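Local coordinates for protein aldose 1-epimerase (PDB 3NRE) that probably interconverts the alpha and beta anomers of aldose sugars, as a member of the galactose mutarotase clan, at residues A[3-8]-A[92-97]; A[102-107]-A[119-124]; A[165-170]-A[202-207]. All blocks are in the same frame, centred on the assembly; numbering follows the deposited sequence.

How the interactions relate
Interactions 1 and 2 are neighbours, their centres about 7 Å apart, while interaction 3 lies on the opposite side of the chain's centre, with its centre about 35 Å from that of interaction 1 and about 30 Å from that of interaction 2. Along the chain the three follow one another in series. Strands 93-97 and 101-109 are adjacent in one antiparallel sheet, so the edge strand that meets 3-8 in interaction 1 is bonded directly to the hairpin of interaction 2. Interaction 3 belongs to a separate antiparallel sheet. Two contacts therefore shape one end of this all-beta protein, where a small N-terminal sheet meets the large one, and the third pairs strands at the other end.

Interaction 1 (A[3-8]-A[92-97]); sequences TIYTLS and WQCVSH
The imidazole of H97 has Y5 CB over one face, 4.2 Å from the ring centroid in a CH-pi contact, and the carbonyl O of T6 at its edge. The Y5 ring presents its edge to the H97 face, an offset T-shaped pair with planes at 88°; T3 CG2 lies over one Y5 face. Histidine suits this place, offering a face to the tyrosine and an in-plane N-H: NE2 donates to T6 O at 2.9 Å, from above the plane of that carbonyl. With CG anti to the backbone N (chi1 -178°), H97 reaches segment 3-8, where L7 CD2 touches H97 CD2 at 3.5 Å. Farther along, C94 sets its CB 3.6 Å from Y5 CZ and its SG obliquely 4.4 Å from the ring centroid, a sulfur-aromatic contact for which a small thiol is well suited. Tyrosine supplies an apolar ring for C94 and H97, and its OH bonds a water at 2.6 Å; that water has only weak bonds to W92 O and C94 N. Strand 4-9 pairs with 12-17, whereas 93-97, broken by a classic beta bulge (V95 and S96 facing C103), pairs with 101-109; Y5 also touches L102, and L7 touches L123 of strand 114-123.

Interaction 2 (A[102-107]-A[119-124]); sequences LCLVYE and QAFHLT
Strands 102-107 and 119-123 run antiparallel at 168°, their axes 4.7 Å apart at closest approach, with L102 facing F121 and L104 facing Q119 as hydrogen-bonded pairs and C103 facing A120 as the non-hydrogen-bonded pair between them. Each hydrogen-bonded pair is tied in both directions. F121 N gives to L102 O at 2.8 Å, and L102 N returns a bond to F121 O; the same reciprocal pattern joins L104 and Q119, where L104 N reaches Q119 O at 3.0 Å with an N-H...O angle of 175°, almost straight. A CA-H...O contact from A120 CA to L102 O, 3.3 Å, adds to the seam.

L102, L104, Q119 and F121 share the buried face. L102 and F121 lie side by side and point the same way; with its CG anti to the backbone N (chi1 180°), L102 brings CD2 to rest 4.0 Å from F121 CD1. L104 CD1 comes obliquely to F121 CE1 at 4.3 Å. These bulky apolar groups suit a face packed against L14 and V16 of strand 12-17. Q119 is the polar member, and its amide is satisfied in the interior by G21 O and W148 NE1. On the other face C103 and A120, small and only partly exposed, stand opposite each other.

The two strands, 101-109 and 114-123, form a beta hairpin within the large antiparallel sheet, with 93-97 on one side and 127-136 on the other, as in the beta-sandwich fold of galactose mutarotase-like enzymes.

Interaction 3 (A[165-170]-A[202-207]); sequences SGYWLE and NGFAGW
Backbone hydrogen bonds hold S165 to A205 and W168 to G203: S165 N donates to A205 O at 2.9 Å, and W168 N to G203 O at 3.0 Å. Between them A205 N gives to G166 O, standing above the plane of that carbonyl, while Y167 and F204 form a non-hydrogen-bonded pair. Beyond G203 a side chain continues the ladder. N202 ND2 donates to W168 O at 3.0 Å, from within the carbonyl plane and on a lone pair; asparagine fits because its short amide can imitate a main-chain N-H.

Waters fill in the polar seam. One bridges W168 O and G203 N, so that this oxygen takes both a side-chain and a water bond; a second accepts from E170 N and N202 ND2, and a third donates to E170 OE1 and N202 OD1. The E170 carboxylate is also held by N201 and W199.

These strands run antiparallel, their directions 154° apart, in a beta-sheet where 166-170 also pairs with 176-180, and 200-205 with 232-237.

Apolar contacts occupy both faces. On one, Y167 CB meets F204 CD2 at 3.6 Å, and the F204 ring stacks on Y233. The Y167 CG sits between the backbone N and carbonyl carbon (chi1 82°), which lays the ring alongside the N202 amide, their planes 46° apart. On the other, W168 CH2 touches A205 CB at 3.8 Å, and F179 meets the indole edge-to-face. The bare backbone of G203 allows its O to approach W168 CE3 to 3.5 Å at the edge of the indole. G206 takes a positive phi, a conformation glycine adopts easily, and its CA lies against S165 OG.

Interaction 1 (A[3-8]-A[92-97])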
loop_
_atom_site.group_PDB
_atom_site.type_symbol
_atom_site.label_atom_id
_atom_site.label_comp_id
_atom_site.label_asym_id
_atom_site.label_seq_id
_atom_site.Cartn_x
_atom_site.Cartn_y
_atom_site.Cartn_z
ATOM N N THR A 3 -9.047 -14.416 -12.397
ATOM C CA THR A 3 -9.856 -13.549 -13.229
ATOM C C THR A 3 -9.240 -12.166 -13.254
ATOM O O THR A 3 -8.899 -11.614 -12.185
ATOM C CB THR A 3 -11.256 -13.433 -12.682
ATOM O OG1 THR A 3 -11.737 -14.740 -12.270
ATOM C CG2 THR A 3 -12.184 -12.787 -13.729
ATOM N N ILE A 4 -9.206 -11.571 -14.457
ATOM C CA ILE A 4 -8.794 -10.187 -14.611
ATOM C C ILE A 4 -9.982 -9.348 -15.149
ATOM O O ILE A 4 -10.585 -9.670 -16.195
ATOM C CB ILE A 4 -7.645 -10.018 -15.608
ATOM C CG1 ILE A 4 -6.424 -10.917 -15.299
ATOM C CG2 ILE A 4 -7.223 -8.547 -15.667
ATOM C CD1 ILE A 4 -5.792 -10.685 -14.096
ATOM N N TYR A 5 -10.257 -8.276 -14.433
ATOM C CA TYR A 5 -11.381 -7.370 -14.709
ATOM C C TYR A 5 -10.823 -6.067 -15.238
ATOM O O TYR A 5 -9.913 -5.508 -14.644
ATOM C CB TYR A 5 -12.155 -7.057 -13.393
ATOM C CG TYR A 5 -12.653 -8.303 -12.692
ATOM C CD1 TYR A 5 -13.846 -8.866 -13.067
ATOM C CD2 TYR A 5 -11.917 -8.925 -11.693
ATOM C CE1 TYR A 5 -14.303 -10.036 -12.472
ATOM C CE2 TYR A 5 -12.404 -10.090 -11.056
ATOM C CZ TYR A 5 -13.581 -10.632 -11.505
ATOM O OH TYR A 5 -14.096 -11.788 -10.932
ATOM N N THR A 6 -11.366 -5.569 -16.342
ATOM C CA THR A 6 -10.893 -4.330 -16.946
ATOM C C THR A 6 -11.960 -3.247 -16.773
ATOM O O THR A 6 -13.133 -3.520 -16.997
ATOM C CB THR A 6 -10.596 -4.516 -18.388
ATOM O OG1 THR A 6 -9.544 -5.481 -18.483
ATOM C CG2 THR A 6 -10.181 -3.174 -19.077
ATOM N N LEU A 7 -11.506 -2.060 -16.390
ATOM C CA LEU A 7 -12.352 -0.838 -16.362
ATOM C C LEU A 7 -11.742 0.151 -17.285
ATOM O O LEU A 7 -10.552 0.208 -17.432
ATOM C CB LEU A 7 -12.314 -0.185 -14.981
ATOM C CG LEU A 7 -12.736 -0.977 -13.775
ATOM C CD1 LEU A 7 -12.846 -0.010 -12.605
ATOM C CD2 LEU A 7 -14.059 -1.642 -14.107
ATOM N N SER A 8 -12.551 1.038 -17.851
ATOM C CA SER A 8 -11.995 2.102 -18.620
ATOM C C SER A 8 -12.908 3.326 -18.618
ATOM O O SER A 8 -14.110 3.216 -18.421
ATOM C CB SER A 8 -11.708 1.652 -20.050
ATOM O OG SER A 8 -12.867 1.225 -20.741
ATOM N N TRP A 92 -10.124 -13.166 -3.951
ATOM C CA TRP A 92 -11.279 -12.302 -3.717
ATOM C C TRP A 92 -12.402 -12.700 -4.659
ATOM O O TRP A 92 -12.166 -13.416 -5.665
ATOM C CB TRP A 92 -10.898 -10.849 -3.953
ATOM C CG TRP A 92 -9.844 -10.292 -3.004
ATOM C CD1 TRP A 92 -8.597 -10.818 -2.734
ATOM C CD2 TRP A 92 -9.955 -9.092 -2.207
ATOM N NE1 TRP A 92 -7.935 -10.008 -1.842
ATOM C CE2 TRP A 92 -8.746 -8.959 -1.485
ATOM C CE3 TRP A 92 -10.955 -8.121 -2.025
ATOM C CZ2 TRP A 92 -8.515 -7.893 -0.629
ATOM C CZ3 TRP A 92 -10.743 -7.104 -1.157
ATOM C CH2 TRP A 92 -9.493 -6.968 -0.488
ATOM N N GLN A 93 -13.622 -12.239 -4.344
ATOM C CA GLN A 93 -14.793 -12.486 -5.167
ATOM C C GLN A 93 -15.318 -11.170 -5.685
ATOM O O GLN A 93 -15.435 -10.197 -4.952
ATOM C CB GLN A 93 -15.859 -13.185 -4.335
ATOM C CG GLN A 93 -15.588 -14.688 -4.096
ATOM C CD GLN A 93 -14.522 -14.988 -3.036
ATOM O OE1 GLN A 93 -13.555 -15.739 -3.319
ATOM N NE2 GLN A 93 -14.678 -14.417 -1.804
ATOM N N CYS A 94 -15.740 -11.159 -6.940
ATOM C CA CYS A 94 -16.326 -9.960 -7.525
ATOM C C CYS A 94 -17.829 -9.889 -7.179
ATOM O O CYS A 94 -18.531 -10.858 -7.404
ATOM C CB CYS A 94 -16.081 -9.964 -9.059
ATOM S SG CYS A 94 -16.866 -8.623 -9.908
ATOM N N VAL A 95 -18.264 -8.752 -6.637
ATOM C CA VAL A 95 -19.701 -8.465 -6.371
ATOM C C VAL A 95 -20.301 -7.421 -7.332
ATOM O O VAL A 95 -21.535 -7.259 -7.421
ATOM C CB VAL A 95 -19.942 -8.084 -4.887
ATOM C CG1 VAL A 95 -19.652 -9.298 -4.015
ATOM C CG2 VAL A 95 -19.086 -6.902 -4.488
ATOM N N SER A 96 -19.476 -6.674 -8.059
ATOM C CA SER A 96 -19.963 -5.751 -9.084
ATOM C C SER A 96 -18.872 -5.411 -10.064
ATOM O O SER A 96 -17.723 -5.274 -9.666
ATOM C CB SER A 96 -20.489 -4.405 -8.510
ATOM O OG SER A 96 -19.438 -3.484 -8.127
ATOM N N HIS A 97 -19.269 -5.253 -11.326
ATOM C CA HIS A 97 -18.338 -4.845 -12.372
ATOM C C HIS A 97 -19.124 -4.145 -13.431
ATOM O O HIS A 97 -20.017 -4.717 -14.025
ATOM C CB HIS A 97 -17.601 -6.068 -12.939
ATOM C CG HIS A 97 -16.574 -5.749 -13.995
ATOM N ND1 HIS A 97 -16.118 -6.713 -14.884
ATOM C CD2 HIS A 97 -15.900 -4.609 -14.303
ATOM C CE1 HIS A 97 -15.210 -6.185 -15.679
ATOM N NE2 HIS A 97 -15.053 -4.909 -15.366
HETATM O O HOH W 1 -13.513 -13.099 -8.717
#

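Interaction 2 (A[102-107]-A[119-124])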
loop_
_atom_site.group_PDB
_atom_site.type_symbol
_atom_site.label_atom_id
_atom_site.label_comp_id
_atom_site.label_asym_id
_atom_site.label_seq_id
_atom_site.Cartn_x
_atom_site.Cartn_y
_atom_site.Cartn_z
ATOM N N LEU A 102 -15.645 -1.399 -10.141
ATOM C CA LEU A 102 -15.462 -2.774 -9.735
ATOM C C LEU A 102 -15.469 -2.814 -8.205
ATOM O O LEU A 102 -14.944 -1.909 -7.552
ATOM C CB LEU A 102 -14.087 -3.294 -10.245
ATOM C CG LEU A 102 -13.743 -4.743 -9.884
ATOM C CD1 LEU A 102 -14.541 -5.737 -10.718
ATOM C CD2 LEU A 102 -12.257 -4.986 -10.077
ATOM N N CYS A 103 -16.070 -3.859 -7.653
ATOM C CA CYS A 103 -16.008 -4.163 -6.237
ATOM C C CYS A 103 -15.722 -5.656 -6.006
ATOM O O CYS A 103 -16.361 -6.541 -6.580
ATOM C CB CYS A 103 -17.320 -3.765 -5.551
ATOM S SG CYS A 103 -17.184 -3.949 -3.750
ATOM N N LEU A 104 -14.686 -5.911 -5.203
ATOM C CA LEU A 104 -14.279 -7.225 -4.790
ATOM C C LEU A 104 -14.384 -7.338 -3.257
ATOM O O LEU A 104 -14.204 -6.354 -2.534
ATOM C CB LEU A 104 -12.813 -7.453 -5.124
ATOM C CG LEU A 104 -12.355 -7.203 -6.551
ATOM C CD1 LEU A 104 -10.827 -7.388 -6.695
ATOM C CD2 LEU A 104 -13.097 -8.119 -7.520
ATOM N N VAL A 105 -14.617 -8.550 -2.787
ATOM C CA VAL A 105 -14.684 -8.839 -1.350
ATOM C C VAL A 105 -13.807 -10.051 -0.992
ATOM O O VAL A 105 -13.602 -10.970 -1.793
ATOM C CB VAL A 105 -16.111 -9.008 -0.876
ATOM C CG1 VAL A 105 -16.953 -7.768 -1.201
ATOM C CG2 VAL A 105 -16.751 -10.224 -1.501
ATOM N N TYR A 106 -13.262 -10.035 0.215
ATOM C CA TYR A 106 -12.485 -11.139 0.749
ATOM C C TYR A 106 -12.904 -11.339 2.206
ATOM O O TYR A 106 -13.075 -10.354 2.909
ATOM C CB TYR A 106 -10.993 -10.809 0.664
ATOM C CG TYR A 106 -10.080 -11.812 1.320
ATOM C CD1 TYR A 106 -9.990 -13.122 0.867
ATOM C CD2 TYR A 106 -9.328 -11.483 2.435
ATOM C CE1 TYR A 106 -9.145 -14.080 1.498
ATOM C CE2 TYR A 106 -8.493 -12.419 3.065
ATOM C CZ TYR A 106 -8.409 -13.720 2.607
ATOM O OH TYR A 106 -7.610 -14.618 3.242
ATOM N N GLU A 107 -13.091 -12.596 2.595
ATOM C CA GLU A 107 -13.402 -13.004 3.978
ATOM C C GLU A 107 -12.263 -13.854 4.520
ATOM O O GLU A 107 -11.802 -14.794 3.849
ATOM C CB GLU A 107 -14.685 -13.840 4.025
ATOM C CG GLU A 107 -15.925 -13.172 3.473
ATOM C CD GLU A 107 -17.176 -14.021 3.665
ATOM O OE1 GLU A 107 -18.263 -13.567 3.286
ATOM O OE2 GLU A 107 -17.074 -15.131 4.227
ATOM N N GLN A 119 -13.066 -4.034 -1.468
ATOM C CA GLN A 119 -12.216 -3.098 -2.174
ATOM C C GLN A 119 -12.969 -2.658 -3.427
ATOM O O GLN A 119 -13.234 -3.511 -4.284
ATOM C CB GLN A 119 -10.882 -3.734 -2.560
ATOM C CG GLN A 119 -9.845 -2.689 -2.916
ATOM C CD GLN A 119 -8.488 -3.254 -3.239
ATOM O OE1 GLN A 119 -7.517 -2.499 -3.354
ATOM N NE2 GLN A 119 -8.410 -4.561 -3.445
ATOM N N ALA A 120 -13.285 -1.353 -3.502
ATOM C CA ALA A 120 -13.961 -0.713 -4.629
ATOM C C ALA A 120 -13.004 0.148 -5.439
ATOM O O ALA A 120 -12.177 0.883 -4.909
ATOM C CB ALA A 120 -15.132 0.150 -4.142
ATOM N N PHE A 121 -13.143 0.056 -6.757
ATOM C CA PHE A 121 -12.324 0.805 -7.701
ATOM C C PHE A 121 -13.272 1.636 -8.561
ATOM O O PHE A 121 -14.279 1.113 -9.009
ATOM C CB PHE A 121 -11.578 -0.185 -8.618
ATOM C CG PHE A 121 -10.646 -1.133 -7.893
ATOM C CD1 PHE A 121 -11.119 -2.296 -7.328
ATOM C CD2 PHE A 121 -9.284 -0.865 -7.826
ATOM C CE1 PHE A 121 -10.271 -3.172 -6.651
ATOM C CE2 PHE A 121 -8.425 -1.732 -7.177
ATOM C CZ PHE A 121 -8.924 -2.900 -6.620
ATOM N N HIS A 122 -12.901 2.879 -8.852
ATOM C CA HIS A 122 -13.672 3.745 -9.734
ATOM C C HIS A 122 -12.769 4.585 -10.628
ATOM O O HIS A 122 -11.753 5.104 -10.170
ATOM C CB HIS A 122 -14.573 4.609 -8.882
ATOM C CG HIS A 122 -15.560 5.414 -9.659
ATOM N ND1 HIS A 122 -15.548 6.792 -9.667
ATOM C CD2 HIS A 122 -16.588 5.040 -10.462
ATOM C CE1 HIS A 122 -16.530 7.234 -10.438
ATOM N NE2 HIS A 122 -17.178 6.190 -10.926
ATOM N N LEU A 123 -13.141 4.715 -11.910
ATOM C CA LEU A 123 -12.383 5.521 -12.869
ATOM C C LEU A 123 -13.237 6.654 -13.344
ATOM O O LEU A 123 -14.406 6.443 -13.664
ATOM C CB LEU A 123 -12.001 4.714 -14.111
ATOM C CG LEU A 123 -10.751 3.884 -14.092
ATOM C CD1 LEU A 123 -10.514 3.325 -15.497
ATOM C CD2 LEU A 123 -9.538 4.712 -13.621
ATOM N N THR A 124 -12.662 7.853 -13.376
ATOM C CA THR A 124 -13.224 8.946 -14.164
ATOM C C THR A 124 -12.223 9.233 -15.276
ATOM O O THR A 124 -11.329 8.432 -15.504
ATOM C CB THR A 124 -13.464 10.189 -13.324
ATOM O OG1 THR A 124 -12.196 10.692 -12.880
ATOM C CG2 THR A 124 -14.391 9.875 -12.147
#

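Interaction 3 (A[165-170]-A[202-207])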
loop_
_atom_site.group_PDB
_atom_site.type_symbol
_atom_site.label_atom_id
_atom_site.label_comp_id
_atom_site.label_asym_id
_atom_site.label_seq_id
_atom_site.Cartn_x
_atom_site.Cartn_y
_atom_site.Cartn_z
ATOM N N SER A 165 7.951 14.810 8.646
ATOM C CA SER A 165 8.624 15.489 9.752
ATOM C C SER A 165 9.651 14.617 10.442
ATOM O O SER A 165 10.229 15.052 11.454
ATOM C CB SER A 165 7.577 15.968 10.775
ATOM O OG SER A 165 6.955 14.853 11.380
ATOM N N GLY A 166 9.817 13.374 9.948
ATOM C CA GLY A 166 10.782 12.460 10.477
ATOM C C GLY A 166 10.645 11.118 9.822
ATOM O O GLY A 166 9.752 10.928 9.017
ATOM N N TYR A 167 11.548 10.218 10.165
ATOM C CA TYR A 167 11.527 8.879 9.574
ATOM C C TYR A 167 12.095 7.850 10.522
ATOM O O TYR A 167 12.724 8.183 11.508
ATOM C CB TYR A 167 12.296 8.857 8.252
ATOM C CG TYR A 167 13.797 8.714 8.340
ATOM C CD1 TYR A 167 14.559 9.603 9.083
ATOM C CD2 TYR A 167 14.457 7.715 7.663
ATOM C CE1 TYR A 167 15.947 9.489 9.151
ATOM C CE2 TYR A 167 15.833 7.579 7.742
ATOM C CZ TYR A 167 16.568 8.465 8.467
ATOM O OH TYR A 167 17.933 8.329 8.528
ATOM N N TRP A 168 11.808 6.588 10.230
ATOM C CA TRP A 168 12.440 5.483 10.969
ATOM C C TRP A 168 13.603 4.943 10.165
ATOM O O TRP A 168 13.445 4.577 8.983
ATOM C CB TRP A 168 11.441 4.353 11.221
ATOM C CG TRP A 168 10.353 4.731 12.192
ATOM C CD1 TRP A 168 10.423 4.634 13.551
ATOM C CD2 TRP A 168 9.069 5.286 11.907
ATOM N NE1 TRP A 168 9.259 5.048 14.120
ATOM C CE2 TRP A 168 8.415 5.477 13.142
ATOM C CE3 TRP A 168 8.409 5.663 10.736
ATOM C CZ2 TRP A 168 7.136 6.004 13.240
ATOM C CZ3 TRP A 168 7.143 6.181 10.826
ATOM C CH2 TRP A 168 6.513 6.356 12.070
ATOM N N LEU A 169 14.739 4.824 10.805
ATOM C CA LEU A 169 15.876 4.212 10.195
ATOM C C LEU A 169 15.459 2.755 9.960
ATOM O O LEU A 169 14.638 2.193 10.711
ATOM C CB LEU A 169 17.092 4.274 11.132
ATOM C CG LEU A 169 17.887 5.581 11.151
ATOM C CD1 LEU A 169 17.020 6.757 11.518
ATOM C CD2 LEU A 169 19.025 5.418 12.148
ATOM N N GLU A 170 16.037 2.134 8.959
ATOM C CA GLU A 170 15.825 0.705 8.769
ATOM C C GLU A 170 16.842 -0.028 9.672
ATOM O O GLU A 170 18.006 0.362 9.766
ATOM C CB GLU A 170 16.033 0.311 7.305
ATOM C CG GLU A 170 15.681 -1.146 6.999
ATOM C CD GLU A 170 16.005 -1.549 5.553
ATOM O OE1 GLU A 170 16.707 -0.793 4.863
ATOM O OE2 GLU A 170 15.613 -2.659 5.171
ATOM N N ASN A 202 12.097 2.458 3.997
ATOM C CA ASN A 202 11.949 3.356 5.165
ATOM C C ASN A 202 10.558 3.875 5.254
ATOM O O ASN A 202 9.954 4.271 4.215
ATOM C CB ASN A 202 12.925 4.543 5.118
ATOM C CG ASN A 202 14.365 4.120 5.191
ATOM O OD1 ASN A 202 14.996 3.761 4.174
ATOM N ND2 ASN A 202 14.921 4.110 6.420
ATOM N N GLY A 203 10.057 3.949 6.494
ATOM C CA GLY A 203 8.801 4.594 6.783
ATOM C C GLY A 203 9.032 6.061 7.210
ATOM O O GLY A 203 10.104 6.400 7.772
ATOM N N PHE A 204 8.044 6.905 6.901
ATOM C CA PHE A 204 8.095 8.342 7.137
ATOM C C PHE A 204 6.849 8.740 7.915
ATOM O O PHE A 204 5.760 8.220 7.675
ATOM C CB PHE A 204 8.172 9.112 5.793
ATOM C CG PHE A 204 9.444 8.844 5.055
ATOM C CD1 PHE A 204 9.576 7.695 4.300
ATOM C CD2 PHE A 204 10.519 9.689 5.180
ATOM C CE1 PHE A 204 10.770 7.398 3.680
ATOM C CE2 PHE A 204 11.721 9.413 4.561
ATOM C CZ PHE A 204 11.844 8.256 3.778
ATOM N N ALA A 205 7.036 9.656 8.859
ATOM C CA ALA A 205 5.934 10.149 9.702
ATOM C C ALA A 205 5.687 11.610 9.410
ATOM O O ALA A 205 6.488 12.289 8.740
ATOM C CB ALA A 205 6.284 10.000 11.197
ATOM N N GLY A 206 4.574 12.112 9.923
ATOM C CA GLY A 206 4.244 13.518 9.745
ATOM C C GLY A 206 3.645 13.881 8.402
ATOM O O GLY A 206 3.603 15.040 8.033
ATOM N N TRP A 207 3.103 12.895 7.711
ATOM C CA TRP A 207 2.565 13.094 6.392
ATOM C C TRP A 207 1.160 13.630 6.494
ATOM O O TRP A 207 0.472 13.398 7.500
ATOM C CB TRP A 207 2.541 11.756 5.665
ATOM C CG TRP A 207 2.205 11.816 4.230
ATOM C CD1 TRP A 207 2.604 12.749 3.337
ATOM C CD2 TRP A 207 1.527 10.795 3.483
ATOM N NE1 TRP A 207 2.154 12.405 2.080
ATOM C CE2 TRP A 207 1.475 11.221 2.153
ATOM C CE3 TRP A 207 0.903 9.590 3.833
ATOM C CZ2 TRP A 207 0.860 10.469 1.155
ATOM C CZ3 TRP A 207 0.302 8.852 2.872
ATOM C CH2 TRP A 207 0.251 9.307 1.541
HETATM O O HOH W 2 11.579 2.527 8.470
HETATM O O HOH W 3 17.912 3.672 7.058
HETATM O O HOH W 4 16.743 1.620 3.936
#